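Local coordinates for putative lipoprotein (Bacteroides ovatus, PDB 3OQQ) that is of unknown function but is probably an extracellular lipoprotein that binds calcium ions, at residues 134-139 and 365-370; 343-348 and 374-379; 141-146 and 407-412. All blocks are in the same frame, centred on the assembly; numbering follows the deposited sequence.

Contact 1 (134-139 and 365-370); sequences GWPIQL and AGDTTL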
loop_
_atom_site.group_PDB
_atom_site.type_symbol
_atom_site.label_atom_id
_atom_site.label_comp_id
_atom_site.label_asym_id
_atom_site.label_seq_id
_atom_site.Cartn_x
_atom_site.Cartn_y
_atom_site.Cartn_z
ATOM N N GLY A 134 20.349 -0.962 -2.851
ATOM C CA GLY A 134 21.756 -0.875 -2.481
ATOM C C GLY A 134 22.122 -0.692 -1.030
ATOM O O GLY A 134 23.315 -0.771 -0.718
ATOM N N TRP A 135 21.134 -0.435 -0.133
ATOM C CA TRP A 135 21.377 -0.250 1.306
ATOM C C TRP A 135 22.414 -1.277 1.818
ATOM O O TRP A 135 22.272 -2.453 1.497
ATOM C CB TRP A 135 20.045 -0.363 2.111
ATOM C CG TRP A 135 20.228 -0.267 3.594
ATOM C CD1 TRP A 135 20.419 0.879 4.321
ATOM C CD2 TRP A 135 20.445 -1.361 4.501
ATOM N NE1 TRP A 135 20.667 0.563 5.643
ATOM C CE2 TRP A 135 20.689 -0.805 5.777
ATOM C CE3 TRP A 135 20.368 -2.761 4.379
ATOM C CZ2 TRP A 135 20.911 -1.605 6.911
ATOM C CZ3 TRP A 135 20.599 -3.553 5.498
ATOM C CH2 TRP A 135 20.863 -2.976 6.746
ATOM N N PRO A 136 23.485 -0.896 2.566
ATOM C CA PRO A 136 23.781 0.424 3.140
ATOM C C PRO A 136 24.558 1.378 2.218
ATOM O O PRO A 136 25.021 2.397 2.704
ATOM C CB PRO A 136 24.595 0.056 4.390
ATOM C CG PRO A 136 25.356 -1.142 3.969
ATOM C CD PRO A 136 24.424 -1.916 3.083
ATOM N N ILE A 137 24.653 1.089 0.902
ATOM C CA ILE A 137 25.348 1.943 -0.064
ATOM C C ILE A 137 24.339 2.839 -0.796
ATOM O O ILE A 137 23.254 2.374 -1.174
ATOM C CB ILE A 137 26.201 1.106 -1.061
ATOM C CG1 ILE A 137 27.259 0.267 -0.305
ATOM C CG2 ILE A 137 26.876 2.021 -2.144
ATOM C CD1 ILE A 137 27.873 -0.824 -1.122
ATOM N N GLN A 138 24.712 4.108 -1.003
ATOM C CA GLN A 138 23.897 5.116 -1.689
ATOM C C GLN A 138 24.744 6.272 -2.178
ATOM O O GLN A 138 25.739 6.611 -1.537
ATOM C CB GLN A 138 22.827 5.670 -0.746
ATOM C CG GLN A 138 21.501 5.993 -1.441
ATOM C CD GLN A 138 20.391 6.316 -0.455
ATOM O OE1 GLN A 138 20.628 6.759 0.667
ATOM N NE2 GLN A 138 19.153 6.194 -0.889
ATOM N N LEU A 139 24.336 6.915 -3.284
ATOM C CA LEU A 139 25.035 8.108 -3.755
ATOM C C LEU A 139 24.854 9.226 -2.720
ATOM O O LEU A 139 23.801 9.268 -2.075
ATOM C CB LEU A 139 24.469 8.555 -5.133
ATOM C CG LEU A 139 24.830 7.697 -6.344
ATOM C CD1 LEU A 139 23.833 7.905 -7.482
ATOM C CD2 LEU A 139 26.261 7.970 -6.812
ATOM N N ALA A 365 26.345 -1.310 12.760
ATOM C CA ALA A 365 27.220 -1.023 13.907
ATOM C C ALA A 365 28.489 -0.235 13.535
ATOM O O ALA A 365 28.750 0.834 14.124
ATOM C CB ALA A 365 27.590 -2.312 14.632
ATOM N N GLY A 366 29.245 -0.723 12.552
ATOM C CA GLY A 366 30.478 -0.033 12.170
ATOM C C GLY A 366 30.383 1.027 11.087
ATOM O O GLY A 366 31.409 1.601 10.712
ATOM N N ASP A 367 29.159 1.353 10.625
ATOM C CA ASP A 367 28.958 2.270 9.502
ATOM C C ASP A 367 28.710 3.737 9.902
ATOM O O ASP A 367 27.609 4.124 10.302
ATOM C CB ASP A 367 27.805 1.746 8.652
ATOM C CG ASP A 367 27.826 2.203 7.209
ATOM O OD1 ASP A 367 28.315 3.335 6.945
ATOM O OD2 ASP A 367 27.360 1.431 6.343
ATOM N N THR A 368 29.726 4.570 9.673
ATOM C CA THR A 368 29.728 5.990 9.999
ATOM C C THR A 368 28.810 6.798 9.096
ATOM O O THR A 368 28.452 7.918 9.479
ATOM C CB THR A 368 31.148 6.548 9.938
ATOM O OG1 THR A 368 31.616 6.513 8.595
ATOM C CG2 THR A 368 32.119 5.813 10.870
ATOM N N THR A 369 28.459 6.258 7.892
ATOM C CA THR A 369 27.595 6.919 6.899
ATOM C C THR A 369 26.102 6.791 7.269
ATOM O O THR A 369 25.281 7.489 6.677
ATOM C CB THR A 369 27.832 6.356 5.469
ATOM O OG1 THR A 369 27.245 5.051 5.341
ATOM C CG2 THR A 369 29.297 6.329 5.071
ATOM N N LEU A 370 25.755 5.903 8.229
ATOM C CA LEU A 370 24.355 5.674 8.603
ATOM C C LEU A 370 23.973 6.354 9.908
ATOM O O LEU A 370 24.769 6.378 10.840
ATOM C CB LEU A 370 24.060 4.172 8.708
ATOM C CG LEU A 370 24.335 3.280 7.494
ATOM C CD1 LEU A 370 24.214 1.814 7.893
ATOM C CD2 LEU A 370 23.377 3.599 6.308
HETATM O O HOH W 1 25.247 5.001 3.339
HETATM O O HOH W 2 27.789 1.877 3.882
#

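Contact 2 (343-348 and 374-379); sequences KEIHMR and VYYSNT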
loop_
_atom_site.group_PDB
_atom_site.type_symbol
_atom_site.label_atom_id
_atom_site.label_comp_id
_atom_site.label_asym_id
_atom_site.label_seq_id
_atom_site.Cartn_x
_atom_site.Cartn_y
_atom_site.Cartn_z
ATOM N N LYS A 343 19.433 -9.802 2.782
ATOM C CA LYS A 343 19.465 -8.431 3.267
ATOM C C LYS A 343 18.059 -7.805 3.074
ATOM O O LYS A 343 17.480 -7.896 1.994
ATOM C CB LYS A 343 20.528 -7.658 2.498
ATOM C CG LYS A 343 21.117 -6.471 3.211
ATOM C CD LYS A 343 21.707 -5.505 2.206
ATOM C CE LYS A 343 22.974 -5.986 1.545
ATOM N NZ LYS A 343 23.288 -5.172 0.351
ATOM N N GLU A 344 17.511 -7.220 4.136
ATOM C CA GLU A 344 16.175 -6.645 4.204
ATOM C C GLU A 344 16.265 -5.128 4.263
ATOM O O GLU A 344 16.994 -4.584 5.100
ATOM C CB GLU A 344 15.494 -7.219 5.461
ATOM C CG GLU A 344 13.984 -7.214 5.498
ATOM C CD GLU A 344 13.481 -7.591 6.877
ATOM O OE1 GLU A 344 13.372 -8.802 7.167
ATOM O OE2 GLU A 344 13.293 -6.674 7.704
ATOM N N ILE A 345 15.549 -4.442 3.349
ATOM C CA ILE A 345 15.559 -2.979 3.258
ATOM C C ILE A 345 14.149 -2.448 3.531
ATOM O O ILE A 345 13.198 -2.952 2.977
ATOM C CB ILE A 345 16.114 -2.516 1.867
ATOM C CG1 ILE A 345 17.467 -3.205 1.561
ATOM C CG2 ILE A 345 16.230 -0.966 1.755
ATOM C CD1 ILE A 345 17.960 -3.127 0.092
ATOM N N HIS A 346 14.027 -1.448 4.401
ATOM C CA HIS A 346 12.762 -0.773 4.695
ATOM C C HIS A 346 12.930 0.711 4.337
ATOM O O HIS A 346 14.053 1.157 4.081
ATOM C CB HIS A 346 12.393 -0.950 6.185
ATOM C CG HIS A 346 12.090 -2.367 6.579
ATOM N ND1 HIS A 346 10.825 -2.744 6.939
ATOM C CD2 HIS A 346 12.909 -3.441 6.671
ATOM C CE1 HIS A 346 10.903 -4.029 7.249
ATOM N NE2 HIS A 346 12.135 -4.495 7.088
HETATM N N MSE A 347 11.842 1.487 4.368
HETATM C CA MSE A 347 11.938 2.937 4.138
HETATM C C MSE A 347 12.468 3.625 5.409
HETATM O O MSE A 347 12.472 3.018 6.475
HETATM C CB MSE A 347 10.579 3.523 3.747
HETATM C CG MSE A 347 9.998 2.865 2.501
HETATM SE SE MSE A 347 8.342 3.644 1.907
HETATM C CE MSE A 347 7.211 3.062 3.350
ATOM N N ARG A 348 12.918 4.893 5.291
ATOM C CA ARG A 348 13.441 5.647 6.428
ATOM C C ARG A 348 12.464 5.652 7.603
ATOM O O ARG A 348 11.273 5.928 7.419
ATOM C CB ARG A 348 13.738 7.091 5.993
ATOM C CG ARG A 348 14.389 7.900 7.074
ATOM C CD ARG A 348 14.651 9.329 6.643
ATOM N NE ARG A 348 15.464 10.021 7.647
ATOM C CZ ARG A 348 14.978 10.757 8.641
ATOM N NH1 ARG A 348 13.669 10.914 8.782
ATOM N NH2 ARG A 348 15.797 11.342 9.499
ATOM N N VAL A 374 18.020 6.782 13.456
ATOM C CA VAL A 374 16.914 6.625 12.496
ATOM C C VAL A 374 17.138 5.336 11.690
ATOM O O VAL A 374 18.238 5.134 11.147
ATOM C CB VAL A 374 16.791 7.863 11.569
ATOM C CG1 VAL A 374 15.669 7.684 10.549
ATOM C CG2 VAL A 374 16.586 9.157 12.381
ATOM N N TYR A 375 16.100 4.475 11.596
ATOM C CA TYR A 375 16.210 3.242 10.791
ATOM C C TYR A 375 16.392 3.547 9.302
ATOM O O TYR A 375 15.724 4.440 8.787
ATOM C CB TYR A 375 14.957 2.367 10.933
ATOM C CG TYR A 375 14.773 1.694 12.270
ATOM C CD1 TYR A 375 15.675 0.736 12.718
ATOM C CD2 TYR A 375 13.629 1.919 13.030
ATOM C CE1 TYR A 375 15.486 0.076 13.934
ATOM C CE2 TYR A 375 13.415 1.246 14.234
ATOM C CZ TYR A 375 14.335 0.308 14.670
ATOM O OH TYR A 375 14.114 -0.363 15.848
ATOM N N TYR A 376 17.250 2.765 8.617
ATOM C CA TYR A 376 17.495 2.825 7.177
ATOM C C TYR A 376 17.650 4.270 6.620
ATOM O O TYR A 376 16.986 4.659 5.652
ATOM C CB TYR A 376 16.368 2.074 6.450
ATOM C CG TYR A 376 16.384 0.584 6.721
ATOM C CD1 TYR A 376 17.287 -0.255 6.070
ATOM C CD2 TYR A 376 15.493 0.011 7.626
ATOM C CE1 TYR A 376 17.301 -1.632 6.312
ATOM C CE2 TYR A 376 15.506 -1.361 7.887
ATOM C CZ TYR A 376 16.404 -2.180 7.219
ATOM O OH TYR A 376 16.386 -3.535 7.458
ATOM N N SER A 377 18.571 5.048 7.192
ATOM C CA SER A 377 18.762 6.418 6.708
ATOM C C SER A 377 20.183 6.833 6.833
ATOM O O SER A 377 20.773 6.570 7.881
ATOM C CB SER A 377 17.877 7.379 7.492
ATOM O OG SER A 377 17.932 8.685 6.952
ATOM N N ASN A 378 20.752 7.521 5.798
ATOM C CA ASN A 378 22.137 7.985 5.929
ATOM C C ASN A 378 22.166 9.181 6.914
ATOM O O ASN A 378 21.105 9.602 7.391
ATOM C CB ASN A 378 22.820 8.269 4.560
ATOM C CG ASN A 378 22.475 9.561 3.847
ATOM O OD1 ASN A 378 21.680 10.390 4.307
ATOM N ND2 ASN A 378 23.017 9.724 2.654
ATOM N N THR A 379 23.356 9.703 7.246
ATOM C CA THR A 379 23.495 10.775 8.242
ATOM C C THR A 379 22.865 12.114 7.784
ATOM O O THR A 379 22.661 13.011 8.621
ATOM C CB THR A 379 24.966 10.973 8.636
ATOM O OG1 THR A 379 25.719 11.244 7.454
ATOM C CG2 THR A 379 25.539 9.766 9.349
HETATM O O HOH W 3 15.334 3.790 3.828
HETATM O O HOH W 4 18.490 10.473 9.200
#

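Contact 3 (141-146 and 407-412); sequences SWYDED and DFTKWV. With CA (calcium ion), chain B; CA (calcium ion), chain C.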
loop_
_atom_site.group_PDB
_atom_site.type_symbol
_atom_site.label_atom_id
_atom_site.label_comp_id
_atom_site.label_asym_id
_atom_site.label_seq_id
_atom_site.Cartn_x
_atom_site.Cartn_y
_atom_site.Cartn_z
ATOM N N SER A 141 24.230 12.276 -3.343
ATOM C CA SER A 141 22.964 12.845 -3.833
ATOM C C SER A 141 22.075 11.637 -4.053
ATOM O O SER A 141 22.011 11.082 -5.156
ATOM C CB SER A 141 23.170 13.686 -5.091
ATOM O OG SER A 141 24.103 14.724 -4.843
ATOM N N TRP A 142 21.495 11.139 -2.945
ATOM C CA TRP A 142 20.709 9.911 -2.933
ATOM C C TRP A 142 19.553 9.927 -3.939
ATOM O O TRP A 142 19.188 8.878 -4.438
ATOM C CB TRP A 142 20.215 9.588 -1.516
ATOM C CG TRP A 142 19.295 10.611 -0.917
ATOM C CD1 TRP A 142 19.636 11.613 -0.056
ATOM C CD2 TRP A 142 17.861 10.649 -1.037
ATOM N NE1 TRP A 142 18.507 12.270 0.371
ATOM C CE2 TRP A 142 17.403 11.707 -0.225
ATOM C CE3 TRP A 142 16.916 9.882 -1.755
ATOM C CZ2 TRP A 142 16.045 12.034 -0.114
ATOM C CZ3 TRP A 142 15.570 10.217 -1.665
ATOM C CH2 TRP A 142 15.149 11.296 -0.869
ATOM N N TYR A 143 19.043 11.102 -4.302
ATOM C CA TYR A 143 17.938 11.194 -5.260
ATOM C C TYR A 143 18.454 11.166 -6.722
ATOM O O TYR A 143 17.686 11.375 -7.644
ATOM C CB TYR A 143 17.064 12.419 -4.972
ATOM C CG TYR A 143 17.824 13.584 -4.385
ATOM C CD1 TYR A 143 18.770 14.278 -5.138
ATOM C CD2 TYR A 143 17.590 14.007 -3.082
ATOM C CE1 TYR A 143 19.461 15.366 -4.606
ATOM C CE2 TYR A 143 18.269 15.100 -2.545
ATOM C CZ TYR A 143 19.205 15.776 -3.310
ATOM O OH TYR A 143 19.905 16.825 -2.766
ATOM N N ASP A 144 19.743 10.853 -6.918
ATOM C CA ASP A 144 20.384 10.614 -8.207
ATOM C C ASP A 144 20.261 9.098 -8.536
ATOM O O ASP A 144 20.570 8.665 -9.648
ATOM C CB ASP A 144 21.851 11.083 -8.205
ATOM C CG ASP A 144 22.040 12.500 -8.731
ATOM O OD1 ASP A 144 21.150 12.992 -9.458
ATOM O OD2 ASP A 144 23.096 13.084 -8.474
ATOM N N GLU A 145 19.790 8.299 -7.552
ATOM C CA GLU A 145 19.458 6.876 -7.735
ATOM C C GLU A 145 18.194 6.827 -8.574
ATOM O O GLU A 145 17.486 7.838 -8.621
ATOM C CB GLU A 145 19.245 6.154 -6.370
ATOM C CG GLU A 145 20.446 6.146 -5.426
ATOM C CD GLU A 145 21.695 5.377 -5.815
ATOM O OE1 GLU A 145 21.805 4.931 -6.979
ATOM O OE2 GLU A 145 22.593 5.259 -4.953
ATOM N N ASP A 146 17.897 5.689 -9.243
ATOM C CA ASP A 146 16.726 5.624 -10.117
ATOM C C ASP A 146 15.399 5.253 -9.388
ATOM O O ASP A 146 14.319 5.494 -9.947
ATOM C CB ASP A 146 16.969 4.706 -11.348
ATOM C CG ASP A 146 17.399 3.254 -11.137
ATOM O OD1 ASP A 146 17.426 2.793 -9.973
ATOM O OD2 ASP A 146 17.699 2.582 -12.136
ATOM N N ASP A 407 10.534 18.445 -9.493
ATOM C CA ASP A 407 10.135 19.142 -8.263
ATOM C C ASP A 407 10.390 18.305 -6.992
ATOM O O ASP A 407 10.095 18.776 -5.885
ATOM C CB ASP A 407 8.673 19.542 -8.347
ATOM C CG ASP A 407 8.444 20.603 -9.402
ATOM O OD1 ASP A 407 9.390 21.366 -9.689
ATOM O OD2 ASP A 407 7.328 20.673 -9.926
ATOM N N PHE A 408 10.930 17.068 -7.146
ATOM C CA PHE A 408 11.197 16.159 -6.019
ATOM C C PHE A 408 12.122 16.793 -4.969
ATOM O O PHE A 408 11.741 16.825 -3.799
ATOM C CB PHE A 408 11.793 14.816 -6.491
ATOM C CG PHE A 408 12.043 13.782 -5.403
ATOM C CD1 PHE A 408 10.985 13.204 -4.707
ATOM C CD2 PHE A 408 13.336 13.376 -5.090
ATOM C CE1 PHE A 408 11.216 12.244 -3.718
ATOM C CE2 PHE A 408 13.560 12.398 -4.119
ATOM C CZ PHE A 408 12.499 11.829 -3.448
ATOM N N THR A 409 13.324 17.280 -5.370
ATOM C CA THR A 409 14.281 17.826 -4.375
ATOM C C THR A 409 13.712 19.061 -3.682
ATOM O O THR A 409 13.994 19.256 -2.497
ATOM C CB THR A 409 15.677 18.094 -4.944
ATOM O OG1 THR A 409 15.587 19.177 -5.855
ATOM C CG2 THR A 409 16.274 16.856 -5.634
ATOM N N LYS A 410 12.860 19.834 -4.381
ATOM C CA LYS A 410 12.196 21.011 -3.787
ATOM C C LYS A 410 11.333 20.584 -2.591
ATOM O O LYS A 410 11.365 21.231 -1.554
ATOM C CB LYS A 410 11.354 21.772 -4.821
ATOM C CG LYS A 410 12.176 22.681 -5.721
ATOM C CD LYS A 410 11.311 23.271 -6.833
ATOM C CE LYS A 410 12.116 24.130 -7.771
ATOM N NZ LYS A 410 11.335 24.508 -8.982
ATOM N N TRP A 411 10.590 19.491 -2.743
ATOM C CA TRP A 411 9.769 18.898 -1.695
ATOM C C TRP A 411 10.664 18.301 -0.595
ATOM O O TRP A 411 10.428 18.555 0.598
ATOM C CB TRP A 411 8.876 17.828 -2.303
ATOM C CG TRP A 411 8.043 17.058 -1.320
ATOM C CD1 TRP A 411 6.890 17.477 -0.721
ATOM C CD2 TRP A 411 8.195 15.673 -0.976
ATOM N NE1 TRP A 411 6.354 16.466 0.034
ATOM C CE2 TRP A 411 7.126 15.338 -0.115
ATOM C CE3 TRP A 411 9.109 14.668 -1.350
ATOM C CZ2 TRP A 411 6.954 14.044 0.395
ATOM C CZ3 TRP A 411 8.923 13.384 -0.863
ATOM C CH2 TRP A 411 7.861 13.083 0.007
ATOM N N VAL A 412 11.686 17.509 -0.996
ATOM C CA VAL A 412 12.613 16.890 -0.037
ATOM C C VAL A 412 13.260 17.978 0.826
ATOM O O VAL A 412 13.119 17.947 2.052
ATOM C CB VAL A 412 13.695 15.982 -0.697
ATOM C CG1 VAL A 412 14.744 15.530 0.343
ATOM C CG2 VAL A 412 13.055 14.751 -1.360
HETATM CA CA CA B . 17.371 0.376 -11.188
HETATM CA CA CA C . 18.848 1.789 -8.142
HETATM O O HOH W 5 20.217 3.686 -8.754
HETATM O O HOH W 6 19.728 0.533 -9.935
HETATM O O HOH W 7 20.735 0.563 -7.359
#

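Contact 1 (134-139 and 365-370)
P136 and L370 meet through aliphatic carbons: CB of the proline ring lies 3.9 Å from L370 CD1, and the other leucine methyl, CD2, turns to the indole of W135, 4.1 Å from its NE1. With CG anti to the carbonyl carbon (chi1 -56°) the fork of the leucine faces the loop, and chi2 of 170° points CD1 at the proline and CD2 at the indole. The W135 and L370 side chains cross at about a right angle, and the methyl approaches the indole obliquely. Within the loop the proline also packs on its neighbour: its CB sits above one face of the W135 ring, toward the rim, and the peptide bond between the two residues is cis. The carboxylate of D367 comes in beside the same proline, OD2 being 3.7 Å from P136 CB.

Here the loop that follows strand 122-131 meets a type I beta turn, D367 to L370, just beyond helix 357-364. V364 of that helix also touches both W135 and L370. The turn opens with an Asx turn: D367 OD1 accepts T369 N at 3.1 Å, and T369 OG1 at 2.6 Å from the same face of the carboxylate plane. Two bonds therefore fix the rotation of the carboxylate and leave OD2 directed at the opposing loop.

No direct hydrogen bond joins the two loops; water carries the polar link. P136 O accepts from two waters: one also donates to T369 OG1, and the other lies 2.5 Å from D367 OD2, to which it donates. Replacing D367 by an alanine removes the carboxylate, and T369 N and OG1 would probably lose their shared acceptor and P136 O one of its water bridges. The Y360 ring also meets the W135 indole, the two planes nearly parallel.

Contact 2 (343-348 and 374-379)
The end of edge strand 343-346, outermost in a six-stranded antiparallel sheet, is covered here by the loop that leads from helix 357-364 to strand 385-388. Y376 has the largest share of the contact. Its ring lies flat against the strand backbone, H346 N being 3.6 Å above the centre of one face, and its hydroxyl donates to E344 O at 2.7 Å, reaching that oxygen from above the carbonyl plane. The H346 imidazole runs nearly parallel to the tyrosine but slid aside, centroids 5.3 Å apart, so the rings barely overlap; closest are H346 CD2 and Y376 CE2. E344 holds one end of the imidazole, its OE2 accepting from H346 NE2 at 2.5 Å in the ring plane; ND1 is hydrogen-bonded to N334, and F336 stacks on the ring.

Farther on, R348 stretches out along the loop, its chain extended from CG to NE after a chi1 of -175°. V374 CG1 packs over the centre of one guanidinium face, 3.7 Å from CZ. At the guanidinium edge S377 OG, itself bonded to the carbonyl of S382, accepts from R348 NE at 2.9 Å, and one water spans R348 NH2 and S377 OG.

Contact 3 (141-146 and 407-412)
A chi1 of 62° sets CG of W142 between the backbone N and the carbonyl carbon, while F408 has CG anti to its backbone N (chi1 -177°) and extends its ring to meet the indole. The contact joins the short 3-10 turn 142-144 to the short helix 408-413. W142 and F408 cross at about a right angle and meet obliquely, CH2 to CZ at 3.7 Å. The V412 and W142 side chains come toward each other from opposite directions, V412 CG1 lying 3.8 Å from W142 CZ2. The same F408 ring takes Y143 CB at its edge, 3.6 Å from CE2. Beside it T409 makes a CH-pi contact: its CG2 stands 3.6 Å from the centroid of the Y143 ring, almost straight over the face. Y143 CD2 in turn sits over the centre of one face of the W142 indole.

All of this is apolar, with no hydrogen bond between the segments. Past the turn the chain enters a two-calcium site, to which E132, N148, D149, the backbone O of G186, E397 and waters also contribute. D146 OD1 bridges both ions, and OD2 binds one of them at 2.4 Å.

In the fold
All three contacts lie on the same side of the chain's centre. Contacts 1 and 2 sit about 9 Å apart between centres and touch: T369 and T379 share a backbone hydrogen bond, and K343 NZ reaches W135 O. Contact 3 lies about 18 Å from contact 1 and 16 Å from contact 2, again between centres. Residues 134-139 and 141-146 share the loop between strands 122-131 and 150-161, where E145 OE2 accepts from L139 N. Along the chain contact 2 falls between the two ends of contact 3, and contact 1 alternates with both others. One loop, with calcium ligands near both its ends, is thus tied to three later pieces: loop 365-370, edge strand 343-346 and helix 408-413.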